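Long-range contacts in cytosolic malate dehydrogenase (Trichomonas vaginalis, PDB 4UUO), which probably catalyses the NAD-dependent interconversion of malate and oxaloacetate: residues F43-L48 against I66-K71; A113-A118 against P143-K148; T188-T193 against E313-E318. All blocks are in the same frame, centred on the assembly; numbering follows the deposited sequence.

In the fold
The contacts follow one another along the chain, each closing before the next opens. Contacts 1 and 2 belong to the NAD-binding Rossmann domain and involve opposite edges of its six-stranded parallel sheet: strand 63-69 is one outermost strand, and the loop of contact 2 leads into the other, strand 150-152. Their centres are about 23 Å apart and their nearest atoms about 8 Å. Contact 3 joins the start of strand 190-192 and the loop before it to helix 306-329 in the C-terminal domain, about 37 Å from contact 1 and 28 Å from contact 2 between centres. Leu48 of contact 1 lies beside Ala11 of the predicted coenzyme loop, Glu318 of contact 3 near the predicted catalytic His185; contact 2 is away from both.

Contact 1: residues F43-L48 against I66-K71; sequences FGMKAL and IVWTDK
Met45 and Leu48, one turn apart at the start of helix 45-58, face the end of strand 63-69 and the residue that follows it. The CA atoms of Met45 and Asp70 are 7.0 Å apart and those of Leu48 and Trp68 7.5 Å. No hydrogen bond spans this gap, which is filled by side chains. Within the helix, Leu48 N bonds to Gly44 O in the first turn.

Met45 makes the longer reach. Its chain bends at chi2 (-49°) and again at chi3 (-64°), which curls the thioether back along the strand end. SD lies 3.7 Å from CB of Asp70, while the methyl CE turns to the benzo part of the indole, 3.6 Å from CE3 of Trp68, approaching the ring obliquely. Leu48 meets the same tryptophan through its CD2 methyl, 4.0 Å from both CB and CE3 of Trp68, so that CE3 is shared by the two helix residues; the leucine and tryptophan side chains run past each other in opposite senses. The indole leaves the strand with CG between the backbone N and the carbonyl carbon (chi1 64°), a rotation that brings its six-membered ring against both helix residues. On the strand side, Thr69 OG1 accepts a bond from Lys71 N at 2.7 Å, an ST turn just as the chain reaches the N-cap of helix 72-76; the same hydroxyl also pairs with Glu74.

Strand 34-39, helix 45-58 and strand 63-69 form a beta-alpha-beta crossover of the Rossmann fold. Here the returning strand packs against the helix it has just followed, and further along the helix Trp68 also touches Glu49 and Val52. Leu48 packs against Ala11, in the predicted NAD-binding loop, and against Leu38 of strand 34-39, whose backbone pairs with that of strand 63-69.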
loop_
_atom_site.group_PDB
_atom_site.type_symbol
_atom_site.label_atom_id
_atom_site.label_comp_id
_atom_site.label_asym_id
_atom_site.label_seq_id
_atom_site.Cartn_x
_atom_site.Cartn_y
_atom_site.Cartn_z
ATOM N N PHE A 43 16.861 -0.440 16.280
ATOM C CA PHE A 43 16.063 0.770 16.461
ATOM C C PHE A 43 14.671 0.609 15.852
ATOM O O PHE A 43 13.730 1.292 16.255
ATOM C CB PHE A 43 16.756 1.985 15.832
ATOM C CG PHE A 43 18.078 2.338 16.460
ATOM C CD1 PHE A 43 18.130 3.064 17.642
ATOM C CD2 PHE A 43 19.272 1.963 15.852
ATOM C CE1 PHE A 43 19.347 3.398 18.218
ATOM C CE2 PHE A 43 20.492 2.298 16.420
ATOM C CZ PHE A 43 20.529 3.015 17.608
ATOM N N GLY A 44 14.546 -0.297 14.881
ATOM C CA GLY A 44 13.297 -0.476 14.159
ATOM C C GLY A 44 12.471 -1.677 14.582
ATOM O O GLY A 44 11.346 -1.858 14.115
ATOM N N MET A 45 13.016 -2.496 15.476
ATOM C CA MET A 45 12.335 -3.718 15.895
ATOM C C MET A 45 10.990 -3.466 16.570
ATOM O O MET A 45 10.081 -4.292 16.474
ATOM C CB MET A 45 13.236 -4.528 16.826
ATOM C CG MET A 45 14.424 -5.149 16.116
ATOM S SD MET A 45 13.941 -6.026 14.613
ATOM C CE MET A 45 12.920 -7.319 15.291
ATOM N N LYS A 46 10.859 -2.336 17.255
ATOM C CA LYS A 46 9.596 -2.002 17.908
ATOM C C LYS A 46 8.540 -1.639 16.866
ATOM O O LYS A 46 7.388 -2.055 16.963
ATOM C CB LYS A 46 9.787 -0.854 18.894
ATOM C CG LYS A 46 8.585 -0.564 19.773
ATOM C CD LYS A 46 8.774 0.761 20.488
ATOM C CE LYS A 46 7.666 1.041 21.482
ATOM N NZ LYS A 46 7.677 0.065 22.595
ATOM N N ALA A 47 8.951 -0.864 15.866
ATOM C CA ALA A 47 8.075 -0.478 14.766
ATOM C C ALA A 47 7.753 -1.674 13.885
ATOM O O ALA A 47 6.623 -1.824 13.422
ATOM C CB ALA A 47 8.715 0.628 13.938
ATOM N N LEU A 48 8.756 -2.516 13.645
ATOM C CA LEU A 48 8.564 -3.710 12.831
ATOM C C LEU A 48 7.498 -4.594 13.468
ATOM O O LEU A 48 6.601 -5.083 12.785
ATOM C CB LEU A 48 9.876 -4.482 12.665
ATOM C CG LEU A 48 9.796 -5.754 11.810
ATOM C CD1 LEU A 48 9.264 -5.431 10.427
ATOM C CD2 LEU A 48 11.150 -6.452 11.714
ATOM N N ILE A 66 5.299 -15.709 8.880
ATOM C CA ILE A 66 6.044 -14.466 9.054
ATOM C C ILE A 66 7.297 -14.633 9.913
ATOM O O ILE A 66 7.224 -15.018 11.083
ATOM C CB ILE A 66 5.165 -13.369 9.692
ATOM C CG1 ILE A 66 4.042 -12.958 8.734
ATOM C CG2 ILE A 66 6.018 -12.162 10.092
ATOM C CD1 ILE A 66 3.018 -12.030 9.348
ATOM N N VAL A 67 8.445 -14.339 9.313
ATOM C CA VAL A 67 9.705 -14.261 10.039
ATOM C C VAL A 67 10.106 -12.797 10.162
ATOM O O VAL A 67 10.405 -12.155 9.157
ATOM C CB VAL A 67 10.833 -15.048 9.325
ATOM C CG1 VAL A 67 12.140 -14.959 10.109
ATOM C CG2 VAL A 67 10.420 -16.490 9.110
ATOM N N TRP A 68 10.094 -12.256 11.375
ATOM C CA TRP A 68 10.519 -10.871 11.555
ATOM C C TRP A 68 11.600 -10.789 12.617
ATOM O O TRP A 68 11.455 -11.319 13.722
ATOM C CB TRP A 68 9.336 -9.965 11.908
ATOM C CG TRP A 68 8.669 -10.276 13.211
ATOM C CD1 TRP A 68 7.811 -11.305 13.467
ATOM C CD2 TRP A 68 8.787 -9.537 14.435
ATOM N NE1 TRP A 68 7.392 -11.259 14.776
ATOM C CE2 TRP A 68 7.974 -10.185 15.392
ATOM C CE3 TRP A 68 9.503 -8.397 14.815
ATOM C CZ2 TRP A 68 7.860 -9.726 16.707
ATOM C CZ3 TRP A 68 9.386 -7.942 16.121
ATOM C CH2 TRP A 68 8.569 -8.609 17.052
ATOM N N THR A 69 12.693 -10.122 12.275
ATOM C CA THR A 69 13.896 -10.241 13.078
ATOM C C THR A 69 14.922 -9.153 12.799
ATOM O O THR A 69 14.804 -8.394 11.829
ATOM C CB THR A 69 14.561 -11.614 12.842
ATOM O OG1 THR A 69 15.807 -11.678 13.543
ATOM C CG2 THR A 69 14.811 -11.832 11.362
ATOM N N ASP A 70 15.924 -9.086 13.671
ATOM C CA ASP A 70 17.091 -8.244 13.444
ATOM C C ASP A 70 18.320 -9.106 13.144
ATOM O O ASP A 70 19.334 -8.599 12.665
ATOM C CB ASP A 70 17.352 -7.333 14.646
ATOM C CG ASP A 70 17.221 -8.055 15.970
ATOM O OD1 ASP A 70 16.997 -9.284 15.972
ATOM O OD2 ASP A 70 17.348 -7.387 17.016
ATOM N N LYS A 71 18.212 -10.405 13.432
ATOM C CA LYS A 71 19.253 -11.383 13.111
ATOM C C LYS A 71 19.235 -11.732 11.627
ATOM O O LYS A 71 18.203 -12.153 11.101
ATOM C CB LYS A 71 19.074 -12.658 13.941
ATOM C CG LYS A 71 19.652 -12.601 15.350
ATOM C CD LYS A 71 18.721 -11.905 16.326
ATOM C CE LYS A 71 19.269 -11.947 17.747
ATOM N NZ LYS A 71 18.367 -11.254 18.711
#

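Contact 2: residues A113-A118 against P143-K148; sequences ALNDYA and PKLQNK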
loop_
_atom_site.group_PDB
_atom_site.type_symbol
_atom_site.label_atom_id
_atom_site.label_comp_id
_atom_site.label_asym_id
_atom_site.label_seq_id
_atom_site.Cartn_x
_atom_site.Cartn_y
_atom_site.Cartn_z
ATOM N N ALA A 113 25.358 -13.022 3.834
ATOM C CA ALA A 113 24.174 -13.606 4.462
ATOM C C ALA A 113 23.362 -14.388 3.429
ATOM O O ALA A 113 22.974 -15.536 3.663
ATOM C CB ALA A 113 23.320 -12.523 5.109
ATOM N N LEU A 114 23.117 -13.750 2.287
ATOM C CA LEU A 114 22.475 -14.401 1.155
ATOM C C LEU A 114 23.239 -15.656 0.760
ATOM O O LEU A 114 22.663 -16.732 0.631
ATOM C CB LEU A 114 22.393 -13.446 -0.036
ATOM C CG LEU A 114 21.408 -12.282 0.065
ATOM C CD1 LEU A 114 21.812 -11.155 -0.880
ATOM C CD2 LEU A 114 19.983 -12.754 -0.223
ATOM N N ASN A 115 24.548 -15.505 0.593
ATOM C CA ASN A 115 25.416 -16.592 0.147
ATOM C C ASN A 115 25.336 -17.839 1.020
ATOM O O ASN A 115 25.186 -18.952 0.515
ATOM C CB ASN A 115 26.866 -16.109 0.093
ATOM C CG ASN A 115 27.785 -17.106 -0.573
ATOM O OD1 ASN A 115 27.752 -17.273 -1.789
ATOM N ND2 ASN A 115 28.622 -17.763 0.219
ATOM N N ASP A 116 25.436 -17.644 2.329
ATOM C CA ASP A 116 25.433 -18.755 3.270
ATOM C C ASP A 116 24.027 -19.296 3.524
ATOM O O ASP A 116 23.799 -20.505 3.483
ATOM C CB ASP A 116 26.070 -18.330 4.598
ATOM C CG ASP A 116 27.484 -17.790 4.428
ATOM O OD1 ASP A 116 28.229 -18.308 3.571
ATOM O OD2 ASP A 116 27.853 -16.845 5.158
ATOM N N TYR A 117 23.084 -18.394 3.771
ATOM C CA TYR A 117 21.781 -18.789 4.292
ATOM C C TYR A 117 20.683 -18.902 3.233
ATOM O O TYR A 117 19.856 -19.808 3.296
ATOM C CB TYR A 117 21.354 -17.808 5.386
ATOM C CG TYR A 117 22.369 -17.700 6.502
ATOM C CD1 TYR A 117 22.727 -18.817 7.247
ATOM C CD2 TYR A 117 22.992 -16.491 6.794
ATOM C CE1 TYR A 117 23.662 -18.734 8.264
ATOM C CE2 TYR A 117 23.931 -16.398 7.812
ATOM C CZ TYR A 117 24.261 -17.524 8.543
ATOM O OH TYR A 117 25.190 -17.446 9.557
ATOM N N ALA A 118 20.669 -17.989 2.266
ATOM C CA ALA A 118 19.614 -17.994 1.255
ATOM C C ALA A 118 19.782 -19.161 0.292
ATOM O O ALA A 118 20.837 -19.800 0.246
ATOM C CB ALA A 118 19.590 -16.672 0.484
ATOM N N PRO A 143 30.503 -15.693 -2.853
ATOM C CA PRO A 143 31.306 -16.498 -3.791
ATOM C C PRO A 143 30.545 -17.661 -4.440
ATOM O O PRO A 143 30.944 -18.120 -5.512
ATOM C CB PRO A 143 32.450 -17.042 -2.910
ATOM C CG PRO A 143 32.410 -16.248 -1.642
ATOM C CD PRO A 143 30.973 -15.843 -1.466
ATOM N N LYS A 144 29.482 -18.133 -3.794
ATOM C CA LYS A 144 28.719 -19.273 -4.290
ATOM C C LYS A 144 27.712 -18.834 -5.349
ATOM O O LYS A 144 27.384 -19.593 -6.262
ATOM C CB LYS A 144 28.009 -19.978 -3.127
ATOM C CG LYS A 144 27.169 -21.185 -3.509
ATOM C CD LYS A 144 26.425 -21.748 -2.301
ATOM C CE LYS A 144 25.655 -23.013 -2.669
ATOM N NZ LYS A 144 24.845 -23.538 -1.532
ATOM N N LEU A 145 27.238 -17.596 -5.229
ATOM C CA LEU A 145 26.198 -17.073 -6.108
ATOM C C LEU A 145 26.740 -16.591 -7.452
ATOM O O LEU A 145 27.768 -15.920 -7.508
ATOM C CB LEU A 145 25.459 -15.929 -5.414
ATOM C CG LEU A 145 24.647 -16.308 -4.175
ATOM C CD1 LEU A 145 23.935 -15.095 -3.617
ATOM C CD2 LEU A 145 23.650 -17.398 -4.510
ATOM N N GLN A 146 26.045 -16.937 -8.532
ATOM C CA GLN A 146 26.364 -16.395 -9.850
ATOM C C GLN A 146 25.832 -14.976 -9.939
ATOM O O GLN A 146 25.407 -14.410 -8.931
ATOM C CB GLN A 146 25.775 -17.250 -10.974
ATOM C CG GLN A 146 26.526 -18.546 -11.245
ATOM C CD GLN A 146 26.113 -19.654 -10.306
ATOM O OE1 GLN A 146 25.185 -19.492 -9.512
ATOM N NE2 GLN A 146 26.797 -20.791 -10.390
ATOM N N ASN A 147 25.837 -14.396 -11.136
ATOM C CA ASN A 147 25.377 -13.018 -11.264
ATOM C C ASN A 147 23.941 -12.918 -11.772
ATOM O O ASN A 147 23.403 -11.822 -11.938
ATOM C CB ASN A 147 26.333 -12.205 -12.152
ATOM C CG ASN A 147 26.475 -12.760 -13.544
ATOM O OD1 ASN A 147 25.769 -13.685 -13.937
ATOM N ND2 ASN A 147 27.396 -12.183 -14.310
ATOM N N LYS A 148 23.314 -14.070 -11.987
ATOM C CA LYS A 148 21.898 -14.121 -12.328
ATOM C C LYS A 148 21.046 -13.883 -11.088
ATOM O O LYS A 148 19.837 -13.647 -11.184
ATOM C CB LYS A 148 21.544 -15.466 -12.957
ATOM C CG LYS A 148 21.807 -16.651 -12.044
ATOM C CD LYS A 148 21.323 -17.954 -12.664
ATOM C CE LYS A 148 21.579 -19.133 -11.736
ATOM N NZ LYS A 148 21.026 -18.898 -10.369
#
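Asn115, near the C-terminal end of helix 96-117, reaches across to Lys144 and ties the loop before strand 150-152 to the end of that helix, within the Rossmann-type NAD-binding domain. The two backbones are nearest at this pair, with CA atoms 6.1 Å apart.

The tight part of the contact is the amide of Asn115 against Pro143 and Lys144. CG lies anti to the backbone N (chi1 -171°), which carries the amide across to the loop. There OD1 is directed to the backbone N of Lys144, while the CD methylene of Pro143 lies 3.5 Å from ND2 of Asn115, the two side chains crossing at about a right angle.

A lighter apolar contact accompanies it in the interior. Leu114 and Leu145 are both buried; CB of Leu114 lies 4.2 Å from CD1 of Leu145, and both side chains rest on Trp150 of strand 150-152. Phe76 of helix 72-76 is a further neighbour of Leu114.

The solvent side is looser. Lys144 starts toward the helix, but its fully extended chain carries the ammonium group away, and it touches Pro120. Asp116, which is exposed, receives a weak bond at OD1 from ND2 of Asn115 and forms a salt bridge with Lys112.

The bond across the contact, from Lys144 N to Asn115 OD1, measures 2.8 Å. Its donor is tilted 17° from the carbonyl plane of the asparagine amide.

Contact 3: residues T188-T193 against E313-E318; sequences TQVPDT and EATEKE
Thr188 leans on the flank of helix 306-329 and meets it with every atom of its side chain. CB comes first, 3.7 Å from the CA of Thr315. Beyond it the two branches part. The hydroxyl, set between the backbone N and the carbonyl carbon (chi1 63°), shares a hydrogen bond of 2.9 Å with OG1 of Thr315, in which either could be the donor. The same OG1 lies 3.1 Å from OE2 of Glu318, a weaker alternative for its proton. The methyl CG2 goes to the carboxylate of Glu318, where OE1 is its nearest atom.

Glu318 arrives from the opposite direction on a chain extended as far as its carboxylate. Asn184 bonds to both helix residues, through its backbone N to Thr315 OG1 and through ND2 to Glu318 OE2. Alongside, Val190 CG2 lies 4.2 Å from CG2 of Thr315, a looser apolar contact.

The loop leading into strand 190-192, with Val190 of the strand, is thereby held against helix 306-329 within the alpha/beta C-terminal domain of the lactate/malate dehydrogenase family, beside the probable active site: the Glu318 side chain is about 6 Å from that of His185, the predicted proton acceptor.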
loop_
_atom_site.group_PDB
_atom_site.type_symbol
_atom_site.label_atom_id
_atom_site.label_comp_id
_atom_site.label_asym_id
_atom_site.label_seq_id
_atom_site.Cartn_x
_atom_site.Cartn_y
_atom_site.Cartn_z
ATOM N N THR A 188 22.895 9.732 -13.244
ATOM C CA THR A 188 23.279 9.610 -14.644
ATOM C C THR A 188 22.451 8.576 -15.401
ATOM O O THR A 188 22.870 8.116 -16.466
ATOM C CB THR A 188 24.768 9.228 -14.789
ATOM O OG1 THR A 188 24.992 7.936 -14.207
ATOM C CG2 THR A 188 25.666 10.260 -14.111
ATOM N N GLN A 189 21.289 8.205 -14.865
ATOM C CA GLN A 189 20.425 7.255 -15.564
ATOM C C GLN A 189 19.991 7.836 -16.907
ATOM O O GLN A 189 19.760 9.043 -17.030
ATOM C CB GLN A 189 19.199 6.873 -14.721
ATOM C CG GLN A 189 18.079 7.899 -14.658
ATOM C CD GLN A 189 18.134 8.726 -13.395
ATOM O OE1 GLN A 189 19.203 9.185 -12.990
ATOM N NE2 GLN A 189 16.981 8.916 -12.756
ATOM N N VAL A 190 19.904 6.976 -17.918
ATOM C CA VAL A 190 19.601 7.427 -19.268
ATOM C C VAL A 190 18.157 7.109 -19.651
ATOM O O VAL A 190 17.833 5.957 -19.947
ATOM C CB VAL A 190 20.558 6.786 -20.301
ATOM C CG1 VAL A 190 20.339 7.389 -21.680
ATOM C CG2 VAL A 190 22.011 6.946 -19.862
ATOM N N PRO A 191 17.277 8.130 -19.632
ATOM C CA PRO A 191 15.905 7.938 -20.113
ATOM C C PRO A 191 15.887 7.812 -21.628
ATOM O O PRO A 191 15.935 8.824 -22.325
ATOM C CB PRO A 191 15.180 9.214 -19.652
ATOM C CG PRO A 191 16.083 9.844 -18.633
ATOM C CD PRO A 191 17.467 9.476 -19.069
ATOM N N ASP A 192 15.827 6.582 -22.127
ATOM C CA ASP A 192 15.915 6.330 -23.561
ATOM C C ASP A 192 14.529 6.163 -24.180
ATOM O O ASP A 192 13.814 5.201 -23.892
ATOM C CB ASP A 192 16.779 5.091 -23.824
ATOM C CG ASP A 192 17.036 4.853 -25.298
ATOM O OD1 ASP A 192 16.696 5.727 -26.122
ATOM O OD2 ASP A 192 17.596 3.787 -25.633
ATOM N N THR A 193 14.164 7.111 -25.039
ATOM C CA THR A 193 12.844 7.133 -25.656
ATOM C C THR A 193 12.919 7.028 -27.164
ATOM O O THR A 193 12.034 7.517 -27.862
ATOM C CB THR A 193 12.082 8.424 -25.309
ATOM O OG1 THR A 193 12.995 9.530 -25.309
ATOM C CG2 THR A 193 11.432 8.310 -23.945
ATOM N N GLU A 313 28.436 6.653 -21.659
ATOM C CA GLU A 313 29.798 6.866 -21.201
ATOM C C GLU A 313 29.769 7.618 -19.890
ATOM O O GLU A 313 30.575 7.364 -19.005
ATOM C CB GLU A 313 30.608 7.632 -22.241
ATOM C CG GLU A 313 30.793 6.867 -23.531
ATOM C CD GLU A 313 31.569 7.650 -24.565
ATOM O OE1 GLU A 313 31.456 8.894 -24.574
ATOM O OE2 GLU A 313 32.295 7.022 -25.363
ATOM N N ALA A 314 28.819 8.537 -19.768
ATOM C CA ALA A 314 28.681 9.334 -18.558
ATOM C C ALA A 314 28.257 8.486 -17.358
ATOM O O ALA A 314 28.706 8.721 -16.232
ATOM C CB ALA A 314 27.687 10.461 -18.785
ATOM N N THR A 315 27.395 7.500 -17.596
ATOM C CA THR A 315 26.854 6.700 -16.503
ATOM C C THR A 315 27.792 5.545 -16.137
ATOM O O THR A 315 27.933 5.207 -14.961
ATOM C CB THR A 315 25.433 6.164 -16.838
ATOM O OG1 THR A 315 24.907 5.457 -15.710
ATOM C CG2 THR A 315 25.445 5.249 -18.056
ATOM N N GLU A 316 28.449 4.959 -17.133
ATOM C CA GLU A 316 29.428 3.913 -16.864
ATOM C C GLU A 316 30.636 4.482 -16.136
ATOM O O GLU A 316 31.198 3.842 -15.246
ATOM C CB GLU A 316 29.877 3.244 -18.153
ATOM C CG GLU A 316 30.887 2.152 -17.928
ATOM C CD GLU A 316 31.213 1.417 -19.200
ATOM O OE1 GLU A 316 30.968 1.982 -20.287
ATOM O OE2 GLU A 316 31.703 0.273 -19.114
ATOM N N LYS A 317 31.028 5.689 -16.533
ATOM C CA LYS A 317 32.109 6.417 -15.882
ATOM C C LYS A 317 31.805 6.610 -14.396
ATOM O O LYS A 317 32.701 6.545 -13.554
ATOM C CB LYS A 317 32.321 7.770 -16.566
ATOM C CG LYS A 317 33.554 8.535 -16.122
ATOM C CD LYS A 317 34.826 7.881 -16.609
ATOM C CE LYS A 317 36.021 8.712 -16.195
ATOM N NZ LYS A 317 35.948 9.015 -14.740
ATOM N N GLU A 318 30.532 6.840 -14.083
ATOM C CA GLU A 318 30.111 7.045 -12.703
ATOM C C GLU A 318 30.111 5.738 -11.925
ATOM O O GLU A 318 30.512 5.701 -10.762
ATOM C CB GLU A 318 28.723 7.679 -12.641
ATOM C CG GLU A 318 28.192 7.811 -11.219
ATOM C CD GLU A 318 26.827 8.470 -11.145
ATOM O OE1 GLU A 318 26.780 9.713 -11.058
ATOM O OE2 GLU A 318 25.803 7.749 -11.170
#